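Local coordinates for tyrosyl-tRNA synthetase (Archaeoglobus fulgidus, PDB 2CYB), which probably activates tyrosine with ATP to form Tyr-AMP and then transfers it to the acceptor end of tRNA(Tyr), at residues A[264-268]-A[278-282]; A[250-254]-A[300-304]; A[139-144]-A[179-183]. All coordinates share one frame; numbering follows the deposited sequence.

Along the chain, contact 3 closes before contact 2 opens, and contact 1 is nested within the loop that contact 2 closes. Contacts 1 and 2 are neighbours, their centres 12 Å apart: helix 250-263 leads straight into strand 266-268, and Ala303 of helix 297-319 packs against that strand, so the hairpin lies directly against the helix pair. Contact 3 belongs to the tyrosine pocket of the Rossmann fold, its centre 36 Å from that of contact 1 and 29 Å from that of contact 2. The set thus illustrates a synthetase in which amino-acid recognition and the packing of the later part of the chain are spatially separate.

Contact 1. Residues A[264-268]-A[278-282]; sequences GKIVV and VEYAS
Ile266 and Val268 face Tyr280 and Val278 as the hydrogen-bonded pairs of an antiparallel beta hairpin whose short strands, 266-268 and 278-280, run with axes 4.7 Å apart and 156° between their directions. Each pair closes two backbone bonds; that from Val268 N to Val278 O is the shortest, at 2.7 Å. Between these pairs sits the non-hydrogen-bonded pair Val267 and Glu279, and Val267 N, turned out of the hairpin, is taken up by the hydroxyl of Tyr307.

The face carrying Ile266, Val268, Val278 and Tyr280 is the one that joins the hairpin to helices 283-292 and 297-319. Here the Tyr280 ring offers its edge rather than its face to the neighbouring strand: Val268 CG2 lies in the ring plane, 3.9 Å from Tyr280 CE1. Nearer the backbone, Ile266 CG2 touches Tyr280 CB at 4.1 Å, while the longer branch of Ile266 (CG1 anti to the backbone N, chi1 178°) leads away from the partner strand, and the side chain packs on Ala303 and Tyr307. Val278 holds CG1 between its backbone N and carbonyl carbon (chi1 57°), which sets that methyl 3.8 Å from Val268 CB. The far end of Tyr280 is fixed as well, its OH being hydrogen-bonded to Asp289 OD2.

The other face, with Val267 and Glu279, is more open to solvent. Glu279, extended beyond CG, lies over Val267, its CG near Val267 CG2, and its carboxylate reaches on to Lys265 CG. Glu279 OE2 is 3.7 Å from Val267 CG2 and equally close to Lys265 CG. The lysine chain bends at chi2 and again at chi4, and the opposite charges remain beyond salt-bridge distance, with Lys265 NZ 4.3 Å from Glu279 OE2.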
loop_
_atom_site.group_PDB
_atom_site.type_symbol
_atom_site.label_atom_id
_atom_site.label_comp_id
_atom_site.label_asym_id
_atom_site.label_seq_id
_atom_site.Cartn_x
_atom_site.Cartn_y
_atom_site.Cartn_z
ATOM N N GLY A 264 -4.658 29.999 -33.163
ATOM C CA GLY A 264 -5.276 29.746 -34.455
ATOM C C GLY A 264 -4.296 29.851 -35.608
ATOM O O GLY A 264 -4.399 29.133 -36.605
ATOM N N LYS A 265 -3.336 30.754 -35.468
ATOM C CA LYS A 265 -2.322 30.960 -36.487
ATOM C C LYS A 265 -1.139 31.636 -35.819
ATOM O O LYS A 265 -1.270 32.189 -34.728
ATOM C CB LYS A 265 -2.858 31.860 -37.606
ATOM C CG LYS A 265 -3.266 33.255 -37.146
ATOM C CD LYS A 265 -4.411 33.204 -36.140
ATOM C CE LYS A 265 -4.813 34.593 -35.658
ATOM N NZ LYS A 265 -5.360 35.448 -36.750
ATOM N N ILE A 266 0.016 31.589 -36.465
ATOM C CA ILE A 266 1.190 32.237 -35.903
ATOM C C ILE A 266 1.896 33.050 -36.981
ATOM O O ILE A 266 2.228 32.539 -38.053
ATOM C CB ILE A 266 2.160 31.207 -35.292
ATOM C CG1 ILE A 266 3.402 31.922 -34.749
ATOM C CG2 ILE A 266 2.529 30.156 -36.330
ATOM C CD1 ILE A 266 4.369 31.001 -34.020
ATOM N N VAL A 267 2.086 34.331 -36.695
ATOM C CA VAL A 267 2.759 35.224 -37.618
ATOM C C VAL A 267 4.246 35.211 -37.286
ATOM O O VAL A 267 4.644 35.453 -36.146
ATOM C CB VAL A 267 2.225 36.666 -37.483
ATOM C CG1 VAL A 267 3.003 37.603 -38.392
ATOM C CG2 VAL A 267 0.747 36.706 -37.830
ATOM N N VAL A 268 5.065 34.906 -38.281
ATOM C CA VAL A 268 6.503 34.877 -38.096
ATOM C C VAL A 268 7.082 36.090 -38.813
ATOM O O VAL A 268 7.249 36.080 -40.034
ATOM C CB VAL A 268 7.104 33.594 -38.689
ATOM C CG1 VAL A 268 8.608 33.583 -38.511
ATOM C CG2 VAL A 268 6.479 32.382 -38.017
ATOM N N VAL A 278 5.567 36.113 -42.610
ATOM C CA VAL A 278 4.775 35.019 -43.145
ATOM C C VAL A 278 3.841 34.552 -42.042
ATOM O O VAL A 278 4.185 34.612 -40.859
ATOM C CB VAL A 278 5.676 33.848 -43.599
ATOM C CG1 VAL A 278 6.539 33.365 -42.436
ATOM C CG2 VAL A 278 4.821 32.720 -44.147
ATOM N N GLU A 279 2.652 34.105 -42.430
ATOM C CA GLU A 279 1.673 33.631 -41.464
ATOM C C GLU A 279 1.330 32.171 -41.731
ATOM O O GLU A 279 1.172 31.754 -42.883
ATOM C CB GLU A 279 0.404 34.484 -41.540
ATOM C CG GLU A 279 -0.660 34.124 -40.514
ATOM C CD GLU A 279 -1.911 34.977 -40.651
ATOM O OE1 GLU A 279 -2.562 34.909 -41.716
ATOM O OE2 GLU A 279 -2.245 35.713 -39.697
ATOM N N TYR A 280 1.230 31.388 -40.662
ATOM C CA TYR A 280 0.888 29.983 -40.798
ATOM C C TYR A 280 -0.431 29.721 -40.095
ATOM O O TYR A 280 -0.583 30.018 -38.908
ATOM C CB TYR A 280 1.988 29.102 -40.213
ATOM C CG TYR A 280 3.302 29.252 -40.942
ATOM C CD1 TYR A 280 4.298 30.102 -40.459
ATOM C CD2 TYR A 280 3.542 28.555 -42.126
ATOM C CE1 TYR A 280 5.506 30.256 -41.137
ATOM C CE2 TYR A 280 4.747 28.699 -42.813
ATOM C CZ TYR A 280 5.723 29.553 -42.312
ATOM O OH TYR A 280 6.911 29.704 -42.984
ATOM N N ALA A 281 -1.382 29.173 -40.844
ATOM C CA ALA A 281 -2.705 28.882 -40.313
ATOM C C ALA A 281 -2.822 27.462 -39.777
ATOM O O ALA A 281 -3.835 27.104 -39.179
ATOM C CB ALA A 281 -3.757 29.123 -41.395
ATOM N N SER A 282 -1.799 26.648 -39.999
ATOM C CA SER A 282 -1.818 25.275 -39.510
ATOM C C SER A 282 -0.393 24.830 -39.240
ATOM O O SER A 282 0.554 25.390 -39.792
ATOM C CB SER A 282 -2.457 24.340 -40.538
ATOM O OG SER A 282 -1.576 24.115 -41.623
#

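Contact 2. Residues A[250-254]-A[300-304]; sequences PILDI and LKIAV
Ile251 points its CG2 methyl between Leu300 and Val304, residues one turn apart on the facing helix, and this apolar helix-helix packing joins the start of helix 250-263 to helix 297-319. The two short segments run 42° from parallel, with axes 10.0 Å apart, and no hydrogen bond links them.

Three different orientations make up the interface. Ile251 and Leu300 lie alongside one another, pointing opposite ways, so that Ile251 CG2 rests against the branch point of the leucine, 3.8 Å from Leu300 CG. Ile251 and Val304 instead meet at a slant, methyl against methyl, with 3.6 Å from Ile251 CG2 to Val304 CG2. This methyl can serve both partners because it stands opposite its own backbone N, while CG1 (chi1 -56°) turns aside toward the aliphatic chain of Lys301. The amino end of that lysine leaves the apolar layer and bonds to the carbonyls of Arg237 and Ala239.

Leu252 approaches at about a right angle to Leu300: its CB starts away from helix 297-319, yet Leu252 CD2 comes round to within 3.7 Å of Leu300 CD2. Phe290 of helix 283-292 packs against both leucines. Val304 divides its two methyls between neighbours, CG2 going to Ile251 and CG1 to Ile254, which it crosses obliquely with Val304 CG1 3.6 Å from Ile254 CG2.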
loop_
_atom_site.group_PDB
_atom_site.type_symbol
_atom_site.label_atom_id
_atom_site.label_comp_id
_atom_site.label_asym_id
_atom_site.label_seq_id
_atom_site.Cartn_x
_atom_site.Cartn_y
_atom_site.Cartn_z
ATOM N N PRO A 250 11.856 20.786 -29.964
ATOM C CA PRO A 250 11.263 21.536 -28.852
ATOM C C PRO A 250 10.526 22.807 -29.248
ATOM O O PRO A 250 9.478 23.122 -28.691
ATOM C CB PRO A 250 12.468 21.839 -27.962
ATOM C CG PRO A 250 13.386 20.700 -28.238
ATOM C CD PRO A 250 13.292 20.558 -29.722
ATOM N N ILE A 251 11.087 23.550 -30.194
ATOM C CA ILE A 251 10.467 24.790 -30.632
ATOM C C ILE A 251 9.228 24.506 -31.476
ATOM O O ILE A 251 8.185 25.139 -31.289
ATOM C CB ILE A 251 11.476 25.651 -31.430
ATOM C CG1 ILE A 251 12.718 25.883 -30.570
ATOM C CG2 ILE A 251 10.852 26.983 -31.821
ATOM C CD1 ILE A 251 12.413 26.466 -29.197
ATOM N N LEU A 252 9.342 23.553 -32.394
ATOM C CA LEU A 252 8.207 23.189 -33.229
ATOM C C LEU A 252 7.092 22.657 -32.338
ATOM O O LEU A 252 5.911 22.908 -32.588
ATOM C CB LEU A 252 8.607 22.127 -34.249
ATOM C CG LEU A 252 9.229 22.662 -35.539
ATOM C CD1 LEU A 252 9.586 21.500 -36.451
ATOM C CD2 LEU A 252 8.244 23.596 -36.229
ATOM N N ASP A 253 7.473 21.935 -31.287
ATOM C CA ASP A 253 6.498 21.377 -30.362
ATOM C C ASP A 253 5.696 22.472 -29.684
ATOM O O ASP A 253 4.486 22.338 -29.519
ATOM C CB ASP A 253 7.181 20.500 -29.300
ATOM C CG ASP A 253 7.597 19.140 -29.845
ATOM O OD1 ASP A 253 8.371 18.428 -29.165
ATOM O OD2 ASP A 253 7.144 18.778 -30.952
ATOM N N ILE A 254 6.353 23.558 -29.288
ATOM C CA ILE A 254 5.623 24.638 -28.641
ATOM C C ILE A 254 4.636 25.240 -29.638
ATOM O O ILE A 254 3.517 25.603 -29.278
ATOM C CB ILE A 254 6.574 25.729 -28.109
ATOM C CG1 ILE A 254 7.477 25.129 -27.026
ATOM C CG2 ILE A 254 5.766 26.900 -27.545
ATOM C CD1 ILE A 254 8.518 26.102 -26.479
ATOM N N LEU A 300 11.733 31.297 -36.507
ATOM C CA LEU A 300 10.711 30.569 -35.762
ATOM C C LEU A 300 10.876 30.820 -34.257
ATOM O O LEU A 300 9.908 31.107 -33.560
ATOM C CB LEU A 300 10.803 29.075 -36.053
ATOM C CG LEU A 300 9.838 28.210 -35.235
ATOM C CD1 LEU A 300 8.402 28.699 -35.436
ATOM C CD2 LEU A 300 9.986 26.762 -35.656
ATOM N N LYS A 301 12.108 30.731 -33.764
ATOM C CA LYS A 301 12.368 30.962 -32.344
ATOM C C LYS A 301 11.845 32.307 -31.863
ATOM O O LYS A 301 11.199 32.391 -30.817
ATOM C CB LYS A 301 13.866 30.860 -32.045
ATOM C CG LYS A 301 14.412 29.441 -32.058
ATOM C CD LYS A 301 15.870 29.421 -31.591
ATOM C CE LYS A 301 16.387 28.003 -31.425
ATOM N NZ LYS A 301 17.768 27.971 -30.860
ATOM N N ILE A 302 12.124 33.366 -32.621
ATOM C CA ILE A 302 11.665 34.687 -32.230
ATOM C C ILE A 302 10.147 34.728 -32.112
ATOM O O ILE A 302 9.606 35.293 -31.155
ATOM C CB ILE A 302 12.108 35.773 -33.240
ATOM C CG1 ILE A 302 13.638 35.864 -33.270
ATOM C CG2 ILE A 302 11.508 37.120 -32.847
ATOM C CD1 ILE A 302 14.260 36.149 -31.915
ATOM N N ALA A 303 9.464 34.131 -33.084
ATOM C CA ALA A 303 8.006 34.117 -33.082
ATOM C C ALA A 303 7.452 33.273 -31.936
ATOM O O ALA A 303 6.502 33.677 -31.259
ATOM C CB ALA A 303 7.480 33.592 -34.435
ATOM N N VAL A 304 8.042 32.103 -31.720
ATOM C CA VAL A 304 7.579 31.225 -30.643
ATOM C C VAL A 304 7.746 31.920 -29.287
ATOM O O VAL A 304 6.867 31.848 -28.432
ATOM C CB VAL A 304 8.350 29.895 -30.642
ATOM C CG1 VAL A 304 8.025 29.089 -29.374
ATOM C CG2 VAL A 304 7.987 29.094 -31.884
#

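Contact 3. Residues A[139-144]-A[179-183]; sequences RSMDEV and DQRKI. With TYR (tyrosine), chain C.
Lys182 lies along Ser140 and Arg139 beside the tyrosine pocket of the Rossmann fold, where the end of helix 134-140 meets the start of helix 181-190. Lys182 CB packs 3.6 Å from Ser140 CA; beyond CG the chain is extended, CD passes 3.6 Å from Arg139 O, and NZ donates to a water, 2.7 Å away, that in turn donates to Asp142 OD2. One residue on, Ile183 sets CG1 against the carbonyl of Ser140 and CD1 against Met141 SD.

Gln180 works on the substrate side. Gln180 OE1 accepts a hydrogen bond from N of the bound tyrosine at 2.7 Å and another from Gln162 NE2, while NE2 gives a weak bond to the substrate OXT. Gln180 NE2 also donates to Asp179 OD1 at 3.1 Å, from above the carboxylate plane, so the amide is held at both ends. Putting a leucine here would probably leave the tyrosine amino group without this acceptor and Asp179 OD1 without this donor. Val144 lines the pocket beside it: CG2 crosses toward Gln180 NE2, and Val144 CG1 lies 3.6 Å from OXT of the bound tyrosine.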
loop_
_atom_site.group_PDB
_atom_site.type_symbol
_atom_site.label_atom_id
_atom_site.label_comp_id
_atom_site.label_asym_id
_atom_site.label_seq_id
_atom_site.Cartn_x
_atom_site.Cartn_y
_atom_site.Cartn_z
ATOM N N ARG A 139 5.640 -2.075 -12.227
ATOM C CA ARG A 139 5.884 -1.740 -13.626
ATOM C C ARG A 139 5.070 -0.535 -14.100
ATOM O O ARG A 139 5.541 0.250 -14.923
ATOM C CB ARG A 139 5.624 -2.955 -14.531
ATOM C CG ARG A 139 6.678 -4.046 -14.370
ATOM C CD ARG A 139 6.565 -5.171 -15.402
ATOM N NE ARG A 139 5.759 -6.300 -14.939
ATOM C CZ ARG A 139 4.456 -6.441 -15.165
ATOM N NH1 ARG A 139 3.815 -7.506 -14.697
ATOM N NH2 ARG A 139 3.793 -5.532 -15.869
ATOM N N SER A 140 3.861 -0.363 -13.571
ATOM C CA SER A 140 3.040 0.770 -13.985
ATOM C C SER A 140 3.667 2.086 -13.532
ATOM O O SER A 140 3.432 3.141 -14.127
ATOM C CB SER A 140 1.625 0.650 -13.395
ATOM O OG SER A 140 1.609 1.004 -12.017
ATOM N N MET A 141 4.487 2.019 -12.488
ATOM C CA MET A 141 5.108 3.212 -11.928
ATOM C C MET A 141 6.511 3.527 -12.438
ATOM O O MET A 141 7.122 4.494 -11.991
ATOM C CB MET A 141 5.154 3.096 -10.404
ATOM C CG MET A 141 3.783 3.144 -9.736
ATOM S SD MET A 141 3.074 4.758 -9.945
ATOM C CE MET A 141 4.110 5.685 -8.890
ATOM N N ASP A 142 7.023 2.723 -13.364
ATOM C CA ASP A 142 8.372 2.951 -13.880
ATOM C C ASP A 142 8.655 4.370 -14.358
ATOM O O ASP A 142 9.711 4.925 -14.066
ATOM C CB ASP A 142 8.684 1.969 -15.010
ATOM C CG ASP A 142 9.132 0.616 -14.492
ATOM O OD1 ASP A 142 10.183 0.560 -13.817
ATOM O OD2 ASP A 142 8.440 -0.389 -14.756
ATOM N N GLU A 143 7.715 4.957 -15.088
ATOM C CA GLU A 143 7.898 6.306 -15.608
ATOM C C GLU A 143 7.198 7.377 -14.767
ATOM O O GLU A 143 7.153 8.542 -15.154
ATOM C CB GLU A 143 7.382 6.357 -17.047
ATOM C CG GLU A 143 8.037 5.313 -17.953
ATOM C CD GLU A 143 7.360 5.183 -19.304
ATOM O OE1 GLU A 143 6.169 4.806 -19.343
ATOM O OE2 GLU A 143 8.021 5.455 -20.327
ATOM N N VAL A 144 6.673 6.988 -13.608
ATOM C CA VAL A 144 5.950 7.927 -12.750
ATOM C C VAL A 144 6.571 8.141 -11.372
ATOM O O VAL A 144 6.603 9.263 -10.857
ATOM C CB VAL A 144 4.489 7.451 -12.561
ATOM C CG1 VAL A 144 3.717 8.430 -11.674
ATOM C CG2 VAL A 144 3.820 7.306 -13.915
ATOM N N ASP A 179 2.898 8.538 -20.443
ATOM C CA ASP A 179 3.610 7.836 -19.382
ATOM C C ASP A 179 2.646 7.307 -18.316
ATOM O O ASP A 179 3.055 6.597 -17.401
ATOM C CB ASP A 179 4.698 8.717 -18.753
ATOM C CG ASP A 179 4.198 10.077 -18.316
ATOM O OD1 ASP A 179 3.013 10.417 -18.531
ATOM O OD2 ASP A 179 5.026 10.826 -17.752
ATOM N N GLN A 180 1.366 7.636 -18.454
ATOM C CA GLN A 180 0.344 7.157 -17.513
ATOM C C GLN A 180 -0.319 5.914 -18.118
ATOM O O GLN A 180 -1.226 5.331 -17.521
ATOM C CB GLN A 180 -0.756 8.206 -17.296
ATOM C CG GLN A 180 -0.282 9.599 -16.893
ATOM C CD GLN A 180 0.549 9.580 -15.631
ATOM O OE1 GLN A 180 0.110 9.083 -14.593
ATOM N NE2 GLN A 180 1.760 10.121 -15.712
ATOM N N ARG A 181 0.140 5.504 -19.300
ATOM C CA ARG A 181 -0.474 4.377 -20.001
ATOM C C ARG A 181 -0.637 3.086 -19.212
ATOM O O ARG A 181 -1.720 2.498 -19.207
ATOM C CB ARG A 181 0.280 4.078 -21.307
ATOM C CG ARG A 181 -0.513 3.188 -22.260
ATOM C CD ARG A 181 0.220 2.906 -23.577
ATOM N NE ARG A 181 -0.680 2.284 -24.549
ATOM C CZ ARG A 181 -1.292 1.117 -24.371
ATOM N NH1 ARG A 181 -1.103 0.423 -23.255
ATOM N NH2 ARG A 181 -2.113 0.650 -25.301
ATOM N N LYS A 182 0.420 2.639 -18.546
ATOM C CA LYS A 182 0.332 1.404 -17.785
ATOM C C LYS A 182 -0.652 1.504 -16.630
ATOM O O LYS A 182 -1.354 0.540 -16.333
ATOM C CB LYS A 182 1.711 0.975 -17.275
ATOM C CG LYS A 182 2.651 0.546 -18.399
ATOM C CD LYS A 182 3.678 -0.460 -17.915
ATOM C CE LYS A 182 4.568 -0.931 -19.060
ATOM N NZ LYS A 182 5.625 -1.886 -18.612
ATOM N N ILE A 183 -0.698 2.659 -15.974
ATOM C CA ILE A 183 -1.637 2.845 -14.881
ATOM C C ILE A 183 -3.053 2.806 -15.462
ATOM O O ILE A 183 -3.947 2.178 -14.901
ATOM C CB ILE A 183 -1.385 4.178 -14.143
ATOM C CG1 ILE A 183 -0.065 4.091 -13.365
ATOM C CG2 ILE A 183 -2.542 4.479 -13.195
ATOM C CD1 ILE A 183 0.354 5.404 -12.686
HETATM N N TYR C . 0.177 10.125 -12.083
HETATM C CA TYR C . -0.033 11.514 -12.562
HETATM C C TYR C . 1.292 12.168 -12.947
HETATM O O TYR C . 1.261 13.337 -13.365
HETATM C CB TYR C . -0.741 12.325 -11.472
HETATM C CG TYR C . -2.109 11.765 -11.164
HETATM C CD1 TYR C . -2.461 11.376 -9.871
HETATM C CD2 TYR C . -3.058 11.622 -12.184
HETATM C CE1 TYR C . -3.739 10.857 -9.599
HETATM C CE2 TYR C . -4.319 11.112 -11.929
HETATM C CZ TYR C . -4.658 10.732 -10.637
HETATM O OH TYR C . -5.919 10.248 -10.397
HETATM O OXT TYR C . 2.339 11.496 -12.842
HETATM O O HOH W 1 1.729 4.448 -16.177
HETATM O O HOH W 2 7.512 -0.714 -17.008
HETATM O O HOH W 3 3.355 3.907 -18.879
#